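Local atomic coordinates of Exo-arabinanase (Penicillium chrysogenum, PDB entry 3A72), a protein that probably hydrolyses alpha-1,5 linkages at the ends of arabinan chains, and is here bound to arabinobiose. Residues S106-D110 against L111-D115; G93-K96 against K97-L101. All blocks are in the same frame, centred on the assembly; numbering follows the deposited sequence.

Interaction 1. Residues S106-D110 against L111-D115; sequences SIPTD and LSSTD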
ATOM      1  N   SER A 106       2.587  -6.814 -13.288  1.00  4.84           N
ATOM      2  CA  SER A 106       2.972  -6.863 -14.687  1.00  4.71           C
ATOM      3  C   SER A 106       1.730  -7.078 -15.510  1.00  4.71           C
ATOM      4  O   SER A 106       1.001  -8.058 -15.317  1.00  5.05           O
ATOM      5  CB  SER A 106       3.934  -8.051 -14.862  1.00  4.87           C
ATOM      6  OG  SER A 106       4.130  -8.351 -16.242  1.00  5.41           O
ATOM      7  N   ILE A 107       1.482  -6.129 -16.428  1.00  4.80           N
ATOM      8  CA  ILE A 107       0.197  -6.011 -17.124  1.00  4.71           C
ATOM      9  C   ILE A 107       0.532  -5.537 -18.537  1.00  4.94           C
ATOM     10  O   ILE A 107       1.199  -4.498 -18.676  1.00  5.37           O
ATOM     11  CB  ILE A 107      -0.739  -4.995 -16.445  1.00  4.66           C
ATOM     12  CG1 ILE A 107      -1.054  -5.402 -15.005  1.00  4.82           C
ATOM     13  CG2 ILE A 107      -2.020  -4.771 -17.265  1.00  4.92           C
ATOM     14  CD1 ILE A 107      -1.750  -4.323 -14.237  1.00  5.25           C
ATOM     15  N   PRO A 108       0.066  -6.193 -19.595  1.00  5.00           N
ATOM     16  CA  PRO A 108       0.289  -5.661 -20.947  1.00  5.32           C
ATOM     17  C   PRO A 108      -0.484  -4.366 -21.143  1.00  4.92           C
ATOM     18  O   PRO A 108      -1.448  -4.071 -20.449  1.00  5.37           O
ATOM     19  CB  PRO A 108      -0.295  -6.756 -21.852  1.00  6.47           C
ATOM     20  CG  PRO A 108      -0.401  -7.987 -21.036  1.00  7.88           C
ATOM     21  CD  PRO A 108      -0.709  -7.440 -19.659  1.00  5.99           C
ATOM     22  N   THR A 109      -0.084  -3.595 -22.174  1.00  5.30           N
ATOM     23  CA  THR A 109      -0.744  -2.343 -22.489  1.00  5.31           C
ATOM     24  C   THR A 109      -2.246  -2.517 -22.678  1.00  5.23           C
ATOM     25  O   THR A 109      -3.043  -1.644 -22.316  1.00  5.90           O
ATOM     26  CB  THR A 109      -0.116  -1.717 -23.742  1.00  5.83           C
ATOM     27  OG1 THR A 109       1.285  -1.531 -23.552  1.00  6.10           O
ATOM     28  CG2 THR A 109      -0.813  -0.406 -24.097  1.00  7.01           C
ATOM     29  N   ASP A 110      -2.644  -3.660 -23.261  1.00  4.87           N
ATOM     30  CA  ASP A 110      -4.063  -3.937 -23.511  1.00  5.46           C
ATOM     31  C   ASP A 110      -4.853  -4.315 -22.255  1.00  5.11           C
ATOM     32  O   ASP A 110      -6.060  -4.576 -22.394  1.00  6.18           O
ATOM     33  CB  ASP A 110      -4.216  -4.978 -24.625  1.00  5.66           C
ATOM     34  CG  ASP A 110      -3.742  -6.375 -24.252  1.00  6.03           C
ATOM     35  OD1 ASP A 110      -3.411  -6.635 -23.086  1.00  6.17           O
ATOM     36  OD2 ASP A 110      -3.676  -7.219 -25.190  1.00  8.37           O
ATOM     37  N   LEU A 111      -4.232  -4.339 -21.082  1.00  5.01           N
ATOM     38  CA  LEU A 111      -4.915  -4.598 -19.813  1.00  5.05           C
ATOM     39  C   LEU A 111      -5.479  -6.011 -19.761  1.00  5.02           C
ATOM     40  O   LEU A 111      -6.386  -6.299 -18.961  1.00  5.63           O
ATOM     41  CB  LEU A 111      -5.983  -3.559 -19.466  1.00  5.31           C
ATOM     42  CG  LEU A 111      -5.495  -2.122 -19.454  1.00  5.63           C
ATOM     43  CD1 LEU A 111      -6.645  -1.204 -19.011  1.00  7.37           C
ATOM     44  CD2 LEU A 111      -4.276  -1.882 -18.582  1.00  6.35           C
ATOM     45  N   SER A 112      -4.945  -6.948 -20.545  1.00  5.19           N
ATOM     46  CA  SER A 112      -5.583  -8.249 -20.670  1.00  5.30           C
ATOM     47  C   SER A 112      -5.303  -9.205 -19.528  1.00  4.72           C
ATOM     48  O   SER A 112      -6.020 -10.212 -19.417  1.00  5.64           O
ATOM     49  CB  SER A 112      -5.153  -8.908 -21.987  1.00  6.54           C
ATOM     50  OG  SER A 112      -3.737  -9.061 -22.062  1.00  7.16           O
ATOM     51  N   SER A 113      -4.321  -8.957 -18.700  1.00  5.19           N
ATOM     52  CA  SER A 113      -3.947  -9.866 -17.620  1.00  5.11           C
ATOM     53  C   SER A 113      -3.266  -9.090 -16.511  1.00  4.70           C
ATOM     54  O   SER A 113      -2.821  -7.977 -16.720  1.00  5.87           O
ATOM     55  CB  SER A 113      -3.048 -10.979 -18.142  1.00  5.37           C
ATOM     56  OG  SER A 113      -1.860 -10.469 -18.730  1.00  6.52           O
ATOM     57  N   THR A 114      -3.165  -9.750 -15.363  1.00  4.58           N
ATOM     58  CA  THR A 114      -2.487  -9.238 -14.171  1.00  4.41           C
ATOM     59  C   THR A 114      -1.538 -10.287 -13.630  1.00  4.05           C
ATOM     60  O   THR A 114      -1.830 -11.479 -13.688  1.00  4.77           O
ATOM     61  CB  THR A 114      -3.532  -8.812 -13.108  1.00  4.65           C
ATOM     62  OG1 THR A 114      -4.531  -9.847 -12.982  1.00  4.73           O
ATOM     63  CG2 THR A 114      -4.203  -7.521 -13.466  1.00  4.97           C
ATOM     64  N   ASP A 115      -0.401  -9.871 -13.100  1.00  4.53           N
ATOM     65  CA  ASP A 115       0.595 -10.797 -12.600  1.00  4.52           C
ATOM     66  C   ASP A 115       1.418 -10.076 -11.545  1.00  4.62           C
ATOM     67  O   ASP A 115       2.279  -9.237 -11.874  1.00  5.17           O
ATOM     68  CB  ASP A 115       1.463 -11.301 -13.731  1.00  5.11           C
ATOM     69  CG  ASP A 115       2.487 -12.299 -13.382  1.00  6.35           C
ATOM     70  OD1 ASP A 115       2.607 -12.770 -12.253  1.00  7.71           O
ATOM     71  OD2 ASP A 115       3.260 -12.706 -14.334  1.00 10.27           O
TER
HETATM   72  O   HOH W   1      -0.014 -10.255 -16.774  1.00  7.14           O
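Asp-110 and Ser-112 hold the far end of this hairpin loop through a single carboxylate oxygen. OD1 of Asp-110 accepts the hydroxyl OG of Ser-112 at 2.7 Å, on its syn side, and the backbone N of Ser-112 at 3.0 Å. Both donors arrive from the same face of the carboxylate; the amide comes from well above its plane and its bond is bent (139°), closing an Asx turn. With chi1 at 68°, CG of Asp-110 sits between its own N and carbonyl carbon, which folds OD1 back over the following residues.

Backbone bonds close both ends. N of Leu-111 meets O of Pro-108 at 2.9 Å, closing the type I turn from Pro-108 to Leu-111, and N of Ser-106 meets O of Asp-115 at 2.8 Å where the strands begin to pair. A water bridges O of Ser-106, to which it donates, and OG of Ser-113.

The apolar side is made by Ile-107. Its CG2 touches CD2 of Leu-111 at 3.9 Å and presses on O of Ser-113 at 3.3 Å, while CG1 and CD1 run alongside CG2 of Thr-114. Pro-108 lays CD and CG near OG of Ser-113. Beyond the hairpin, OG of Ser-106 is bonded to Asp-72 and Asn-75, and OG1 of Thr-114 to Gly-138 and Val-149.

Two donors on OD1 should restrain the Asp-110 carboxylate and would probably stabilise its negative charge. Ser-113 O, by contrast, is buried against hydrocarbon without a hydrogen-bonding partner.

Interaction 2. Residues G93-K96 against K97-L101; sequences GSFK and KGTLL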
ATOM      1  N   GLY A  93      14.364 -17.384   4.143  1.00  8.69           N
ATOM      2  CA  GLY A  93      15.035 -18.325   3.261  1.00  9.46           C
ATOM      3  C   GLY A  93      16.452 -17.893   3.017  1.00  9.45           C
ATOM      4  O   GLY A  93      17.240 -17.614   3.924  1.00 10.52           O
ATOM      5  N   SER A  94      16.830 -17.819   1.771  1.00  9.75           N
ATOM      6  CA  SER A  94      18.196 -17.468   1.327  1.00 10.02           C
ATOM      7  C   SER A  94      18.393 -15.947   1.260  1.00 10.30           C
ATOM      8  O   SER A  94      19.494 -15.534   0.936  1.00 10.53           O
ATOM      9  CB  SER A  94      18.528 -18.064  -0.049  1.00 11.28           C
ATOM     10  OG  SER A  94      17.788 -17.400  -1.073  1.00 11.58           O
ATOM     11  N   PHE A  95      17.386 -15.140   1.586  1.00  8.77           N
ATOM     12  CA  PHE A  95      17.442 -13.691   1.465  1.00  8.07           C
ATOM     13  C   PHE A  95      17.639 -13.041   2.836  1.00  8.25           C
ATOM     14  O   PHE A  95      16.801 -13.161   3.760  1.00  8.54           O
ATOM     15  CB  PHE A  95      16.167 -13.144   0.795  1.00  8.78           C
ATOM     16  CG  PHE A  95      16.021 -13.604  -0.620  1.00  8.49           C
ATOM     17  CD1 PHE A  95      16.521 -12.803  -1.638  1.00  9.46           C
ATOM     18  CD2 PHE A  95      15.424 -14.797  -0.969  1.00  9.25           C
ATOM     19  CE1 PHE A  95      16.417 -13.203  -2.951  1.00 10.85           C
ATOM     20  CE2 PHE A  95      15.314 -15.211  -2.276  1.00 10.19           C
ATOM     21  CZ  PHE A  95      15.828 -14.419  -3.278  1.00 10.70           C
ATOM     22  N   LYS A  96      18.802 -12.375   2.981  1.00  7.76           N
ATOM     23  CA  LYS A  96      19.146 -11.751   4.247  1.00  8.07           C
ATOM     24  C   LYS A  96      18.179 -10.672   4.652  1.00  7.56           C
ATOM     25  O   LYS A  96      17.569  -9.998   3.815  1.00  7.84           O
ATOM     26  CB  LYS A  96      20.573 -11.065   4.090  1.00 11.34           C
ATOM     27  CG  LYS A  96      21.709 -11.989   4.333  1.00 18.96           C
ATOM     28  CD  LYS A  96      23.053 -11.277   4.149  1.00 20.01           C
ATOM     29  CE  LYS A  96      23.110 -10.021   4.997  1.00 20.11           C
ATOM     30  NZ  LYS A  96      24.580  -9.621   5.064  1.00 20.06           N
ATOM     31  N   LYS A  97      18.104 -10.406   5.978  1.00  7.95           N
ATOM     32  CA  LYS A  97      17.582  -9.153   6.494  1.00  7.76           C
ATOM     33  C   LYS A  97      18.144  -8.002   5.689  1.00  7.29           C
ATOM     34  O   LYS A  97      19.360  -7.990   5.406  1.00  7.96           O
ATOM     35  CB  LYS A  97      17.990  -9.023   7.937  1.00  8.83           C
ATOM     36  CG  LYS A  97      17.532  -7.770   8.654  1.00 10.16           C
ATOM     37  CD  LYS A  97      17.895  -7.746  10.100  1.00 16.18           C
ATOM     38  CE  LYS A  97      19.353  -7.575  10.473  1.00 30.72           C
ATOM     39  NZ  LYS A  97      19.616  -6.974  11.871  1.00 36.18           N
ATOM     40  N   GLY A  98      17.294  -7.061   5.338  1.00  7.10           N
ATOM     41  CA  GLY A  98      17.740  -5.913   4.574  1.00  7.57           C
ATOM     42  C   GLY A  98      17.683  -6.083   3.095  1.00  6.87           C
ATOM     43  O   GLY A  98      17.874  -5.102   2.338  1.00  7.25           O
ATOM     44  N   THR A  99      17.422  -7.302   2.588  1.00  7.04           N
ATOM     45  CA  THR A  99      17.033  -7.428   1.200  1.00  5.99           C
ATOM     46  C   THR A  99      15.861  -6.487   0.945  1.00  5.76           C
ATOM     47  O   THR A  99      14.911  -6.462   1.715  1.00  6.72           O
ATOM     48  CB  THR A  99      16.594  -8.865   0.900  1.00  6.48           C
ATOM     49  OG1 THR A  99      17.695  -9.779   1.095  1.00  7.51           O
ATOM     50  CG2 THR A  99      16.118  -9.012  -0.532  1.00  8.71           C
ATOM     51  N   LEU A 100      15.884  -5.731  -0.133  1.00  5.92           N
ATOM     52  CA  LEU A 100      14.840  -4.817  -0.494  1.00  5.20           C
ATOM     53  C   LEU A 100      13.977  -5.451  -1.569  1.00  5.32           C
ATOM     54  O   LEU A 100      14.497  -5.827  -2.625  1.00  6.40           O
ATOM     55  CB  LEU A 100      15.411  -3.496  -0.963  1.00  5.78           C
ATOM     56  CG  LEU A 100      14.360  -2.460  -1.409  1.00  6.10           C
ATOM     57  CD1 LEU A 100      13.467  -1.982  -0.271  1.00  6.71           C
ATOM     58  CD2 LEU A 100      15.085  -1.285  -2.067  1.00  7.14           C
ATOM     59  N   LEU A 101      12.695  -5.586  -1.312  1.00  5.04           N
ATOM     60  CA  LEU A 101      11.763  -6.206  -2.223  1.00  5.00           C
ATOM     61  C   LEU A 101      10.855  -5.159  -2.871  1.00  4.67           C
ATOM     62  O   LEU A 101      10.490  -4.155  -2.260  1.00  5.05           O
ATOM     63  CB  LEU A 101      10.897  -7.234  -1.515  1.00  5.70           C
ATOM     64  CG  LEU A 101      11.671  -8.329  -0.791  1.00  5.96           C
ATOM     65  CD1 LEU A 101      10.731  -9.241  -0.023  1.00  6.79           C
ATOM     66  CD2 LEU A 101      12.507  -9.131  -1.798  1.00  6.76           C
TER
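Thr-99 folds back on Lys-96 through its backbone N, with its hydroxyl close to the same carbonyl. N of Thr-99 donates to O of Lys-96 at 3.0 Å, nearly straight at 163°, and this bond closes a type II turn running from Lys-96 to Thr-99. OG1 of Thr-99 lies 2.7 Å from the same carbonyl oxygen of Lys-96, but OE1 of Gln-122 is also a partner of this hydroxyl, and which acceptor takes the OG1 proton is not settled.

The rotation of the threonine explains both of its contacts. With chi1 at -63°, OG1 stands beside its own backbone N, which brings it close to O of Lys-96, and CG2 is left to face Phe-95. There CG2 of Thr-99 approaches CD1 of the Phe-95 ring obliquely at 4.0 Å, while CB of Phe-95 passes 3.7 Å from OG1 of Thr-99. The ring itself packs on Gln-122 and Leu-186.

Lys-96 and Lys-97 occupy the exposed side of the bend. Each chain is extended through CG and CD and then bends at chi3; both lead away from the turn. Gly-98 takes a positive phi of 90°, at the third position of the turn, where it has no side chain to crowd the carbonyl oxygen of Lys-97.

Gly-98 and Thr-99 share backbone hydrogen bonds with Leu-88, just after strand 82-87. It is a glycine-containing type II turn in the connection between antiparallel strands 82-87 and 100-106 of one four-stranded blade of a beta-propeller.

Interactions 1 and 2 sit at opposite ends of strand 100-106: the turn of 93-101 leads into it, and the loop of 106-115 carries it over to its antiparallel neighbour, strand 114-121. Their centres are 28 Å apart and their nearest atoms about 13 Å, with no touch; they share the sheet in which strands 100-106 and 114-121 are neighbours. Only interaction 1 comes close to the bound sugar, the side chain of Leu-111 being about 7 Å from an alpha-L-arabinofuranose unit. Interaction 2 is a surface turn at the other end of the blade. Their places at the two ends of one strand are consistent with loops on the two faces of a beta-propeller.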